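Local atomic coordinates of PelD (Pseudomonas aeruginosa, PDB entry 4EU0), a protein that binds the second messenger cyclic di-GMP and, as an effector of it, takes part in pellicle formation. Residues 111-116 / 167-172; 172-177 / 183-188; 190-195 / 199-204; 248-253 / 261-266. All blocks are in the same frame, centred on the assembly; numbering follows the deposited sequence.

Contact 1 (111-116 / 167-172); sequences VDTDGR and FSQYLK
Lys172 reaches from helix 162-181 to the turn at Thr113. Its CB points toward the turn, and CG, anti to the backbone N (chi1 -170°), starts an extended chain long enough to span the gap. CD lies 3.8 Å from Thr113 CB, an apolar touch just short of the amine. CE comes to 3.2 Å from Thr113 O, and NZ donates to the same oxygen, Lys172 NZ to Thr113 O being 2.9 Å, with the amine tilted 26° from the carbonyl plane. Beside this bond Thr113 crosses Gln169 at about a right angle, with OG1 3.9 Å from Gln169 CG. Aspartate suits the start of the type I turn: Asp112 OD1 accepts from Asp114 N, an Asx turn, and from Arg116 N on the opposite face of the carboxylate. Gly115, with positive phi, takes its left-handed conformation easily. The turn joins strands 106-111 and 117-123 of the GAF domain; helix 133-150 lies alongside, where Asp148 touches Asp112 and Leu149 meets Tyr170, while Phe167 on helix 162-181 packs on strands 214-219 and 225-231.

Contact 2 (172-177 / 183-188); sequences KRSLLD and LPACLY
Asp177 and Leu183 meet through both backbone and side chain. The amide of Leu183 donates to the helix carbonyl, with Leu183 N to Asp177 O at 3.1 Å. Its N-H points almost straight at the oxygen (170°), yet the donor sits 52° above the carbonyl plane. Alongside this bond the two CB atoms, Asp177 CB and Leu183 CB, come to 3.8 Å. Leu183 CD1 rests 4.1 Å from Asp177 CG, the carboxylate having been brought beside the backbone N by a chi1 of -77°; leucine suits the spot through its apolar touch with Leu233. Further on, Ala185 CB lies 4.0 Å from Ser174 OG, two small side chains that let helix and strand approach closely. Between these two pairs a water donates to both carbonyls, 2.8 Å from Ser174 O and likewise from Leu183 O. In the next shell, Ser174 OG also makes a weak hydrogen bond to Tyr170 O, one turn back. Backbone hydrogen bonds pair Pro184 with Thr234 and Ala185 with Leu272, holding this part of the chain in the sheet; Thr234 is one of the residues that bind cyclic di-GMP, and the side chain of Ala185 lies about 9 Å from the bound nucleotide. After helix 162-181 the chain turns back into strand 185-192, which lies between strands 225-231 and 265-272 in the PelD GGDEF domain.

Contact 3 (190-195 / 199-204); sequences FELTDA and EEVQRL
The flat amide of Gln202 takes no part in the touch with Leu192, which meets that residue at its CB instead; OE1 accepts from Arg225 and NE2 donates to Glu206. The other flat group, the guanidinium of Arg203, has Glu199 CG at its edge, in plane, and forms a salt bridge one helical turn back, with long, weak hydrogen bonds from NE and NH2 to Glu199 OE2. The apolar work falls to the fork of Leu192. One prong ends at Gln202, with Leu192 CD1 3.8 Å from Gln202 CB and the side chains crossing at about a right angle. The other prong meets valine, Leu192 CD2 lying 3.8 Å from Val201 CG1, the methyl that chi1 of 171° sets anti to the backbone N. A branched leucine suits a place facing two successive helix residues. Near the helix start a water donates to Ala195 O at 2.6 Å and accepts from Glu199 N at 3.0 Å, linking this first-turn amide to the carbonyl four residues back in place of a direct helical bond. Helix 198-207 packs against the end of strand 185-192, while Val201 reaches Phe250 of helix 236-253 and Val265 of strand 265-272.

Contact 4 (248-253 / 261-266); sequences ILFAER and ESLGVR
Where helix 236-253 returns to strand 265-272 of the PelD GGDEF domain, Phe250 reaches across to Leu263 and Val265. Its ring receives one leucine methyl at the edge, near the ring plane: Leu263 CD1 lies 3.8 Å from Phe250 CD1 and 4.1 Å from Phe250 CE1. Leu263 can offer that methyl because its CG stands beside the backbone N (chi1 -61°), pointing the branch at the helix. Val265 makes a looser, oblique approach, its CG2 being 4.4 Å from Phe250 CE1. Phenylalanine suits this buried place, since its flat, wide side chain bridges backbones whose nearest CA atoms, those of Phe250 and Leu263, are 9.8 Å apart. The contact closes a helix-to-strand connection that leads into strand 265-272, outermost in the four-stranded antiparallel sheet within this chain. Its closing part is a short 3-10 segment, 261-263, just after which Gly264 N donates to Glu261 O at 3.1 Å; glycine fits the positive phi (90°) with which the chain then turns into the strand. Gly264 O in turn accepts from Thr193 OG1. The same helix carries Gly238, Gly241, Tyr242 and Arg245 of the cyclic di-GMP pocket, and the side chain of Phe250 is about 11 Å from the bound nucleotide. Val201 of helix 198-207 touches both Phe250 and Val265, while Leu260 of the connecting loop also touches Phe250.

Overall arrangement
From the N terminus the four contacts close one after another, none nested in or crossing another. Contact 1 closes the longest loop, of 50 residues, and ties the GAF hairpin to helix 162-181 of the GGDEF domain. Contact 2 shares Lys172 with it and links the same helix to the next strand, 185-192, over only five residues; a weak bond from Arg173 NH1 to Val111 O also joins the two. Contact 3 closes a three-residue gap at the far end of that strand, its centre about 24 Å from that of contact 2. Contact 4, about 9 Å from contact 3 between centres, closes a seven-residue connection from helix 236-253 to neighbouring strand 265-272, whose Arg266 bonds Glu191.

Contact 1 (111-116 / 167-172)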
loop_
_atom_site.group_PDB
_atom_site.type_symbol
_atom_site.label_atom_id
_atom_site.label_comp_id
_atom_site.label_asym_id
_atom_site.label_seq_id
_atom_site.Cartn_x
_atom_site.Cartn_y
_atom_site.Cartn_z
ATOM N N VAL A 111 1.855 -11.337 2.749
ATOM C CA VAL A 111 2.576 -11.496 1.490
ATOM C C VAL A 111 2.882 -10.123 0.899
ATOM O O VAL A 111 1.967 -9.320 0.692
ATOM C CB VAL A 111 1.752 -12.317 0.462
ATOM C CG1 VAL A 111 2.597 -12.672 -0.754
ATOM C CG2 VAL A 111 1.187 -13.591 1.084
ATOM N N ASP A 112 4.161 -9.857 0.640
ATOM C CA ASP A 112 4.553 -8.593 0.013
ATOM C C ASP A 112 4.189 -8.533 -1.478
ATOM O O ASP A 112 3.697 -9.514 -2.046
ATOM C CB ASP A 112 6.045 -8.252 0.286
ATOM C CG ASP A 112 7.033 -9.115 -0.507
ATOM O OD1 ASP A 112 6.659 -9.785 -1.497
ATOM O OD2 ASP A 112 8.230 -9.118 -0.131
ATOM N N THR A 113 4.407 -7.373 -2.098
ATOM C CA THR A 113 4.063 -7.188 -3.515
ATOM C C THR A 113 4.868 -8.081 -4.481
ATOM O O THR A 113 4.507 -8.192 -5.647
ATOM C CB THR A 113 4.188 -5.707 -3.970
ATOM O OG1 THR A 113 5.522 -5.234 -3.733
ATOM C CG2 THR A 113 3.172 -4.802 -3.244
ATOM N N ASP A 114 5.946 -8.710 -4.009
ATOM C CA ASP A 114 6.734 -9.625 -4.847
ATOM C C ASP A 114 6.247 -11.063 -4.715
ATOM O O ASP A 114 6.703 -11.958 -5.436
ATOM C CB ASP A 114 8.214 -9.588 -4.462
ATOM C CG ASP A 114 8.873 -8.256 -4.750
ATOM O OD1 ASP A 114 8.504 -7.578 -5.732
ATOM O OD2 ASP A 114 9.790 -7.899 -3.989
ATOM N N GLY A 115 5.342 -11.290 -3.773
ATOM C CA GLY A 115 4.837 -12.635 -3.526
ATOM C C GLY A 115 5.596 -13.392 -2.448
ATOM O O GLY A 115 5.407 -14.594 -2.296
ATOM N N ARG A 116 6.441 -12.689 -1.696
ATOM C CA ARG A 116 7.186 -13.298 -0.587
ATOM C C ARG A 116 6.305 -13.367 0.657
ATOM O O ARG A 116 5.760 -12.354 1.094
ATOM C CB ARG A 116 8.462 -12.498 -0.292
ATOM C CG ARG A 116 9.585 -13.291 0.396
ATOM C CD ARG A 116 10.935 -12.666 0.081
ATOM N NE ARG A 116 11.965 -12.938 1.089
ATOM C CZ ARG A 116 13.192 -12.430 1.058
ATOM N NH1 ARG A 116 13.557 -11.633 0.060
ATOM N NH2 ARG A 116 14.064 -12.718 2.017
ATOM N N PHE A 167 7.332 4.514 -4.504
ATOM C CA PHE A 167 6.260 4.788 -5.448
ATOM C C PHE A 167 5.887 3.489 -6.160
ATOM O O PHE A 167 4.713 3.159 -6.245
ATOM C CB PHE A 167 6.662 5.861 -6.461
ATOM C CG PHE A 167 5.534 6.281 -7.349
ATOM C CD1 PHE A 167 4.676 7.300 -6.952
ATOM C CD2 PHE A 167 5.315 5.638 -8.565
ATOM C CE1 PHE A 167 3.609 7.678 -7.767
ATOM C CE2 PHE A 167 4.249 6.007 -9.378
ATOM C CZ PHE A 167 3.412 7.034 -8.975
ATOM N N SER A 168 6.896 2.782 -6.663
ATOM C CA SER A 168 6.716 1.507 -7.354
ATOM C C SER A 168 5.969 0.485 -6.495
ATOM O O SER A 168 4.990 -0.129 -6.937
ATOM C CB SER A 168 8.083 0.950 -7.775
ATOM O OG SER A 168 7.923 -0.201 -8.574
ATOM N N GLN A 169 6.430 0.306 -5.261
ATOM C CA GLN A 169 5.764 -0.606 -4.337
ATOM C C GLN A 169 4.306 -0.230 -4.067
ATOM O O GLN A 169 3.428 -1.061 -4.202
ATOM C CB GLN A 169 6.536 -0.723 -3.023
ATOM C CG GLN A 169 5.888 -1.697 -2.039
ATOM C CD GLN A 169 6.520 -1.665 -0.659
ATOM O OE1 GLN A 169 6.846 -2.713 -0.088
ATOM N NE2 GLN A 169 6.691 -0.461 -0.110
ATOM N N TYR A 170 4.059 1.024 -3.678
ATOM C CA TYR A 170 2.715 1.483 -3.383
ATOM C C TYR A 170 1.777 1.363 -4.588
ATOM O O TYR A 170 0.628 0.971 -4.439
ATOM C CB TYR A 170 2.738 2.928 -2.853
ATOM C CG TYR A 170 3.150 3.117 -1.402
ATOM C CD1 TYR A 170 2.467 4.034 -0.588
ATOM C CD2 TYR A 170 4.221 2.413 -0.840
ATOM C CE1 TYR A 170 2.843 4.241 0.752
ATOM C CE2 TYR A 170 4.598 2.616 0.508
ATOM C CZ TYR A 170 3.905 3.538 1.282
ATOM O OH TYR A 170 4.253 3.747 2.595
ATOM N N LEU A 171 2.280 1.696 -5.777
ATOM C CA LEU A 171 1.485 1.552 -6.997
ATOM C C LEU A 171 1.097 0.094 -7.239
ATOM O O LEU A 171 -0.060 -0.196 -7.534
ATOM C CB LEU A 171 2.233 2.122 -8.207
ATOM C CG LEU A 171 1.538 1.974 -9.571
ATOM C CD1 LEU A 171 0.180 2.652 -9.604
ATOM C CD2 LEU A 171 2.463 2.551 -10.638
ATOM N N LYS A 172 2.045 -0.821 -7.086
ATOM C CA LYS A 172 1.721 -2.238 -7.313
ATOM C C LYS A 172 0.703 -2.707 -6.293
ATOM O O LYS A 172 -0.247 -3.400 -6.633
ATOM C CB LYS A 172 2.964 -3.122 -7.271
ATOM C CG LYS A 172 2.669 -4.542 -7.732
ATOM C CD LYS A 172 3.914 -5.409 -7.775
ATOM C CE LYS A 172 3.565 -6.783 -8.318
ATOM N NZ LYS A 172 4.765 -7.644 -8.501
#

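Contact 2 (172-177 / 183-188)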
loop_
_atom_site.group_PDB
_atom_site.type_symbol
_atom_site.label_atom_id
_atom_site.label_comp_id
_atom_site.label_asym_id
_atom_site.label_seq_id
_atom_site.Cartn_x
_atom_site.Cartn_y
_atom_site.Cartn_z
ATOM N N LYS A 172 2.045 -0.821 -7.086
ATOM C CA LYS A 172 1.721 -2.238 -7.313
ATOM C C LYS A 172 0.703 -2.707 -6.293
ATOM O O LYS A 172 -0.247 -3.400 -6.633
ATOM C CB LYS A 172 2.964 -3.122 -7.271
ATOM C CG LYS A 172 2.669 -4.542 -7.732
ATOM C CD LYS A 172 3.914 -5.409 -7.775
ATOM C CE LYS A 172 3.565 -6.783 -8.318
ATOM N NZ LYS A 172 4.765 -7.644 -8.501
ATOM N N ARG A 173 0.891 -2.323 -5.037
ATOM C CA ARG A 173 -0.082 -2.681 -4.017
ATOM C C ARG A 173 -1.466 -2.127 -4.340
ATOM O O ARG A 173 -2.468 -2.823 -4.208
ATOM C CB ARG A 173 0.364 -2.204 -2.640
ATOM C CG ARG A 173 -0.634 -2.546 -1.532
ATOM C CD ARG A 173 -0.964 -4.062 -1.466
ATOM N NE ARG A 173 0.224 -4.857 -1.165
ATOM C CZ ARG A 173 0.269 -6.188 -1.148
ATOM N NH1 ARG A 173 1.419 -6.806 -0.868
ATOM N NH2 ARG A 173 -0.818 -6.905 -1.428
ATOM N N SER A 174 -1.524 -0.879 -4.794
ATOM C CA SER A 174 -2.809 -0.311 -5.199
ATOM C C SER A 174 -3.445 -1.026 -6.395
ATOM O O SER A 174 -4.678 -1.151 -6.461
ATOM C CB SER A 174 -2.692 1.188 -5.455
ATOM O OG SER A 174 -2.581 1.907 -4.242
ATOM N N LEU A 175 -2.619 -1.487 -7.338
ATOM C CA LEU A 175 -3.116 -2.296 -8.456
ATOM C C LEU A 175 -3.665 -3.641 -7.977
ATOM O O LEU A 175 -4.704 -4.083 -8.448
ATOM C CB LEU A 175 -2.049 -2.504 -9.534
ATOM C CG LEU A 175 -1.684 -1.252 -10.333
ATOM C CD1 LEU A 175 -0.409 -1.514 -11.107
ATOM C CD2 LEU A 175 -2.844 -0.803 -11.255
ATOM N N LEU A 176 -2.971 -4.259 -7.025
ATOM C CA LEU A 176 -3.438 -5.498 -6.400
ATOM C C LEU A 176 -4.736 -5.277 -5.612
ATOM O O LEU A 176 -5.664 -6.087 -5.731
ATOM C CB LEU A 176 -2.352 -6.113 -5.516
ATOM C CG LEU A 176 -1.124 -6.697 -6.228
ATOM C CD1 LEU A 176 0.037 -6.799 -5.250
ATOM C CD2 LEU A 176 -1.431 -8.052 -6.873
ATOM N N ASP A 177 -4.797 -4.180 -4.840
ATOM C CA ASP A 177 -5.998 -3.762 -4.088
ATOM C C ASP A 177 -7.217 -3.675 -5.011
ATOM O O ASP A 177 -8.305 -4.160 -4.679
ATOM C CB ASP A 177 -5.810 -2.357 -3.469
ATOM C CG ASP A 177 -4.943 -2.337 -2.216
ATOM O OD1 ASP A 177 -4.811 -3.363 -1.536
ATOM O OD2 ASP A 177 -4.418 -1.236 -1.895
ATOM N N LEU A 183 -10.721 -2.185 -4.358
ATOM C CA LEU A 183 -10.447 -0.969 -3.582
ATOM C C LEU A 183 -10.028 0.167 -4.500
ATOM O O LEU A 183 -9.282 -0.058 -5.448
ATOM C CB LEU A 183 -9.362 -1.218 -2.523
ATOM C CG LEU A 183 -9.731 -2.236 -1.437
ATOM C CD1 LEU A 183 -8.615 -2.276 -0.403
ATOM C CD2 LEU A 183 -11.057 -1.919 -0.776
ATOM N N PRO A 184 -10.519 1.396 -4.223
ATOM C CA PRO A 184 -10.212 2.529 -5.091
ATOM C C PRO A 184 -8.856 3.175 -4.828
ATOM O O PRO A 184 -8.363 3.176 -3.698
ATOM C CB PRO A 184 -11.351 3.516 -4.783
ATOM C CG PRO A 184 -11.695 3.244 -3.352
ATOM C CD PRO A 184 -11.476 1.759 -3.155
ATOM N N ALA A 185 -8.256 3.694 -5.895
ATOM C CA ALA A 185 -7.081 4.550 -5.794
ATOM C C ALA A 185 -7.056 5.439 -7.023
ATOM O O ALA A 185 -7.693 5.123 -8.027
ATOM C CB ALA A 185 -5.804 3.715 -5.721
ATOM N N CYS A 186 -6.316 6.546 -6.943
ATOM C CA CYS A 186 -6.226 7.491 -8.044
ATOM C C CYS A 186 -4.773 7.843 -8.304
ATOM O O CYS A 186 -4.011 8.049 -7.355
ATOM C CB CYS A 186 -6.977 8.774 -7.687
ATOM S SG CYS A 186 -7.325 9.835 -9.099
ATOM N N LEU A 187 -4.406 7.910 -9.580
ATOM C CA LEU A 187 -3.131 8.476 -10.002
ATOM C C LEU A 187 -3.378 9.832 -10.641
ATOM O O LEU A 187 -4.190 9.945 -11.564
ATOM C CB LEU A 187 -2.451 7.594 -11.056
ATOM C CG LEU A 187 -1.169 6.808 -10.810
ATOM C CD1 LEU A 187 -0.679 6.225 -12.154
ATOM C CD2 LEU A 187 -0.072 7.630 -10.121
ATOM N N TYR A 188 -2.683 10.855 -10.159
ATOM C CA TYR A 188 -2.673 12.136 -10.844
ATOM C C TYR A 188 -1.306 12.372 -11.450
ATOM O O TYR A 188 -0.283 12.068 -10.833
ATOM C CB TYR A 188 -2.964 13.276 -9.872
ATOM C CG TYR A 188 -4.429 13.479 -9.544
ATOM C CD1 TYR A 188 -5.263 14.158 -10.419
ATOM C CD2 TYR A 188 -4.965 13.034 -8.330
ATOM C CE1 TYR A 188 -6.619 14.365 -10.117
ATOM C CE2 TYR A 188 -6.322 13.234 -8.014
ATOM C CZ TYR A 188 -7.133 13.901 -8.914
ATOM O OH TYR A 188 -8.457 14.124 -8.633
HETATM O O HOH W 1 -6.546 0.420 -5.131
#

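Contact 3 (190-195 / 199-204)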
loop_
_atom_site.group_PDB
_atom_site.type_symbol
_atom_site.label_atom_id
_atom_site.label_comp_id
_atom_site.label_asym_id
_atom_site.label_seq_id
_atom_site.Cartn_x
_atom_site.Cartn_y
_atom_site.Cartn_z
ATOM N N PHE A 190 0.649 15.703 -12.872
ATOM C CA PHE A 190 0.645 17.140 -13.107
ATOM C C PHE A 190 1.775 17.475 -14.058
ATOM O O PHE A 190 2.948 17.375 -13.695
ATOM C CB PHE A 190 0.774 17.915 -11.788
ATOM C CG PHE A 190 -0.328 17.633 -10.808
ATOM C CD1 PHE A 190 -1.519 18.343 -10.863
ATOM C CD2 PHE A 190 -0.170 16.677 -9.808
ATOM C CE1 PHE A 190 -2.559 18.086 -9.965
ATOM C CE2 PHE A 190 -1.198 16.421 -8.886
ATOM C CZ PHE A 190 -2.389 17.123 -8.962
ATOM N N GLU A 191 1.424 17.827 -15.293
ATOM C CA GLU A 191 2.416 18.184 -16.290
ATOM C C GLU A 191 2.589 19.694 -16.277
ATOM O O GLU A 191 1.625 20.436 -16.434
ATOM C CB GLU A 191 1.987 17.702 -17.675
ATOM C CG GLU A 191 3.016 17.999 -18.759
ATOM C CD GLU A 191 2.509 17.729 -20.167
ATOM O OE1 GLU A 191 1.298 17.468 -20.352
ATOM O OE2 GLU A 191 3.341 17.790 -21.098
ATOM N N LEU A 192 3.821 20.142 -16.059
ATOM C CA LEU A 192 4.076 21.561 -15.870
ATOM C C LEU A 192 4.650 22.152 -17.149
ATOM O O LEU A 192 5.836 21.996 -17.449
ATOM C CB LEU A 192 4.990 21.789 -14.657
ATOM C CG LEU A 192 4.594 20.994 -13.399
ATOM C CD1 LEU A 192 5.502 21.359 -12.222
ATOM C CD2 LEU A 192 3.141 21.191 -13.021
ATOM N N THR A 193 3.788 22.833 -17.899
ATOM C CA THR A 193 4.095 23.231 -19.270
ATOM C C THR A 193 4.707 24.620 -19.394
ATOM O O THR A 193 5.165 25.002 -20.473
ATOM C CB THR A 193 2.841 23.145 -20.168
ATOM O OG1 THR A 193 1.886 24.134 -19.763
ATOM C CG2 THR A 193 2.212 21.769 -20.068
ATOM N N ASP A 194 4.673 25.390 -18.309
ATOM C CA ASP A 194 5.227 26.743 -18.314
ATOM C C ASP A 194 6.451 26.758 -17.410
ATOM O O ASP A 194 6.315 26.690 -16.187
ATOM C CB ASP A 194 4.187 27.754 -17.819
ATOM C CG ASP A 194 4.622 29.215 -18.012
ATOM O OD1 ASP A 194 5.819 29.564 -17.853
ATOM O OD2 ASP A 194 3.741 30.033 -18.320
ATOM N N ALA A 195 7.630 26.868 -18.026
ATOM C CA ALA A 195 8.920 26.784 -17.323
ATOM C C ALA A 195 9.212 27.946 -16.368
ATOM O O ALA A 195 10.140 27.860 -15.551
ATOM C CB ALA A 195 10.061 26.628 -18.326
ATOM N N GLU A 199 9.097 25.180 -11.413
ATOM C CA GLU A 199 9.775 24.826 -10.167
ATOM C C GLU A 199 8.921 25.145 -8.940
ATOM O O GLU A 199 8.787 24.307 -8.049
ATOM C CB GLU A 199 11.147 25.472 -10.044
ATOM C CG GLU A 199 11.917 24.863 -8.879
ATOM C CD GLU A 199 13.383 25.184 -8.874
ATOM O OE1 GLU A 199 13.888 25.774 -9.848
ATOM O OE2 GLU A 199 14.038 24.839 -7.876
ATOM N N GLU A 200 8.359 26.353 -8.880
ATOM C CA GLU A 200 7.579 26.722 -7.696
ATOM C C GLU A 200 6.263 25.960 -7.590
ATOM O O GLU A 200 5.826 25.632 -6.486
ATOM C CB GLU A 200 7.365 28.232 -7.597
ATOM C CG GLU A 200 8.648 28.981 -7.262
ATOM C CD GLU A 200 9.206 28.603 -5.912
ATOM O OE1 GLU A 200 8.432 28.565 -4.930
ATOM O OE2 GLU A 200 10.433 28.368 -5.823
ATOM N N VAL A 201 5.641 25.672 -8.730
ATOM C CA VAL A 201 4.440 24.826 -8.732
ATOM C C VAL A 201 4.799 23.436 -8.201
ATOM O O VAL A 201 4.101 22.880 -7.335
ATOM C CB VAL A 201 3.813 24.732 -10.146
ATOM C CG1 VAL A 201 2.715 23.689 -10.172
ATOM C CG2 VAL A 201 3.254 26.089 -10.556
ATOM N N GLN A 202 5.906 22.883 -8.687
ATOM C CA GLN A 202 6.330 21.555 -8.232
ATOM C C GLN A 202 6.589 21.540 -6.726
ATOM O O GLN A 202 6.178 20.606 -6.028
ATOM C CB GLN A 202 7.565 21.072 -8.986
ATOM C CG GLN A 202 7.869 19.587 -8.760
ATOM C CD GLN A 202 9.105 19.141 -9.511
ATOM O OE1 GLN A 202 9.153 19.206 -10.741
ATOM N NE2 GLN A 202 10.111 18.683 -8.774
ATOM N N ARG A 203 7.236 22.585 -6.222
ATOM C CA ARG A 203 7.528 22.648 -4.796
ATOM C C ARG A 203 6.252 22.690 -3.967
ATOM O O ARG A 203 6.186 22.089 -2.889
ATOM C CB ARG A 203 8.424 23.840 -4.472
ATOM C CG ARG A 203 9.855 23.627 -4.891
ATOM C CD ARG A 203 10.661 24.899 -4.771
ATOM N NE ARG A 203 12.075 24.667 -5.057
ATOM C CZ ARG A 203 12.970 24.261 -4.163
ATOM N NH1 ARG A 203 12.613 24.048 -2.900
ATOM N NH2 ARG A 203 14.231 24.078 -4.530
ATOM N N LEU A 204 5.243 23.410 -4.464
ATOM C CA LEU A 204 3.958 23.460 -3.771
ATOM C C LEU A 204 3.285 22.084 -3.791
ATOM O O LEU A 204 2.746 21.631 -2.786
ATOM C CB LEU A 204 3.051 24.554 -4.369
ATOM C CG LEU A 204 1.802 24.910 -3.553
ATOM C CD1 LEU A 204 2.167 25.639 -2.270
ATOM C CD2 LEU A 204 0.841 25.753 -4.385
HETATM O O HOH W 2 10.624 27.135 -13.073
#

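Contact 4 (248-253 / 261-266)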
loop_
_atom_site.group_PDB
_atom_site.type_symbol
_atom_site.label_atom_id
_atom_site.label_comp_id
_atom_site.label_asym_id
_atom_site.label_seq_id
_atom_site.Cartn_x
_atom_site.Cartn_y
_atom_site.Cartn_z
ATOM N N ILE A 248 -7.092 25.336 -3.253
ATOM C CA ILE A 248 -7.082 26.312 -2.158
ATOM C C ILE A 248 -5.636 26.687 -1.837
ATOM O O ILE A 248 -5.319 27.866 -1.659
ATOM C CB ILE A 248 -7.815 25.780 -0.901
ATOM C CG1 ILE A 248 -9.328 25.699 -1.162
ATOM C CG2 ILE A 248 -7.533 26.674 0.332
ATOM C CD1 ILE A 248 -10.091 24.886 -0.130
ATOM N N LEU A 249 -4.773 25.674 -1.795
ATOM C CA LEU A 249 -3.345 25.858 -1.537
ATOM C C LEU A 249 -2.693 26.702 -2.638
ATOM O O LEU A 249 -1.947 27.626 -2.350
ATOM C CB LEU A 249 -2.672 24.486 -1.400
ATOM C CG LEU A 249 -1.170 24.334 -1.222
ATOM C CD1 LEU A 249 -0.681 24.957 0.065
ATOM C CD2 LEU A 249 -0.850 22.859 -1.242
ATOM N N PHE A 250 -2.979 26.370 -3.898
ATOM C CA PHE A 250 -2.487 27.144 -5.045
ATOM C C PHE A 250 -2.974 28.583 -5.025
ATOM O O PHE A 250 -2.232 29.497 -5.408
ATOM C CB PHE A 250 -2.932 26.505 -6.355
ATOM C CG PHE A 250 -1.976 25.485 -6.896
ATOM C CD1 PHE A 250 -1.126 25.806 -7.951
ATOM C CD2 PHE A 250 -1.939 24.198 -6.372
ATOM C CE1 PHE A 250 -0.250 24.852 -8.476
ATOM C CE2 PHE A 250 -1.065 23.238 -6.877
ATOM C CZ PHE A 250 -0.222 23.559 -7.937
ATOM N N ALA A 251 -4.225 28.793 -4.612
ATOM C CA ALA A 251 -4.763 30.154 -4.509
ATOM C C ALA A 251 -4.005 30.955 -3.459
ATOM O O ALA A 251 -3.722 32.127 -3.670
ATOM C CB ALA A 251 -6.261 30.145 -4.193
ATOM N N GLU A 252 -3.677 30.315 -2.337
ATOM C CA GLU A 252 -2.899 30.973 -1.286
ATOM C C GLU A 252 -1.489 31.307 -1.789
ATOM O O GLU A 252 -0.966 32.398 -1.535
ATOM C CB GLU A 252 -2.814 30.087 -0.040
ATOM C CG GLU A 252 -4.102 30.035 0.778
ATOM C CD GLU A 252 -3.993 29.175 2.034
ATOM O OE1 GLU A 252 -2.882 28.674 2.344
ATOM O OE2 GLU A 252 -5.033 29.005 2.716
ATOM N N ARG A 253 -0.883 30.359 -2.494
ATOM C CA ARG A 253 0.512 30.503 -2.915
ATOM C C ARG A 253 0.711 31.508 -4.044
ATOM O O ARG A 253 1.620 32.329 -3.989
ATOM C CB ARG A 253 1.089 29.147 -3.309
ATOM C CG ARG A 253 2.483 29.188 -3.929
ATOM C CD ARG A 253 3.538 29.727 -2.964
ATOM N NE ARG A 253 4.818 29.771 -3.658
ATOM C CZ ARG A 253 5.195 30.741 -4.478
ATOM N NH1 ARG A 253 4.417 31.801 -4.693
ATOM N NH2 ARG A 253 6.381 30.658 -5.062
ATOM N N GLU A 261 -4.185 25.950 -13.973
ATOM C CA GLU A 261 -4.067 25.847 -15.424
ATOM C C GLU A 261 -3.380 27.066 -16.064
ATOM O O GLU A 261 -2.645 26.927 -17.043
ATOM C CB GLU A 261 -5.429 25.562 -16.055
ATOM C CG GLU A 261 -5.966 24.150 -15.755
ATOM C CD GLU A 261 -6.809 24.064 -14.481
ATOM O OE1 GLU A 261 -6.855 25.031 -13.694
ATOM O OE2 GLU A 261 -7.444 23.010 -14.263
ATOM N N SER A 262 -3.582 28.245 -15.484
ATOM C CA SER A 262 -2.927 29.451 -16.004
ATOM C C SER A 262 -1.450 29.542 -15.591
ATOM O O SER A 262 -0.710 30.393 -16.092
ATOM C CB SER A 262 -3.719 30.720 -15.636
ATOM O OG SER A 262 -3.612 31.025 -14.256
ATOM N N LEU A 263 -1.024 28.666 -14.681
ATOM C CA LEU A 263 0.394 28.535 -14.325
ATOM C C LEU A 263 1.062 27.452 -15.183
ATOM O O LEU A 263 2.216 27.076 -14.952
ATOM C CB LEU A 263 0.541 28.184 -12.838
ATOM C CG LEU A 263 -0.001 29.174 -11.811
ATOM C CD1 LEU A 263 -0.361 28.460 -10.512
ATOM C CD2 LEU A 263 1.021 30.269 -11.548
ATOM N N GLY A 264 0.322 26.938 -16.161
ATOM C CA GLY A 264 0.841 25.903 -17.056
ATOM C C GLY A 264 0.614 24.461 -16.621
ATOM O O GLY A 264 1.157 23.545 -17.229
ATOM N N VAL A 265 -0.181 24.251 -15.577
ATOM C CA VAL A 265 -0.405 22.898 -15.077
ATOM C C VAL A 265 -1.466 22.204 -15.934
ATOM O O VAL A 265 -2.589 22.697 -16.053
ATOM C CB VAL A 265 -0.822 22.887 -13.582
ATOM C CG1 VAL A 265 -0.956 21.462 -13.067
ATOM C CG2 VAL A 265 0.193 23.651 -12.718
ATOM N N ARG A 266 -1.088 21.079 -16.537
ATOM C CA ARG A 266 -2.027 20.192 -17.242
ATOM C C ARG A 266 -2.295 19.000 -16.326
ATOM O O ARG A 266 -1.367 18.277 -15.974
ATOM C CB ARG A 266 -1.425 19.697 -18.563
ATOM C CG ARG A 266 -1.451 20.700 -19.713
ATOM C CD ARG A 266 -1.685 19.984 -21.049
ATOM N NE ARG A 266 -2.813 19.055 -20.958
ATOM C CZ ARG A 266 -3.979 19.195 -21.586
ATOM N NH1 ARG A 266 -4.194 20.225 -22.398
ATOM N NH2 ARG A 266 -4.932 18.285 -21.410
#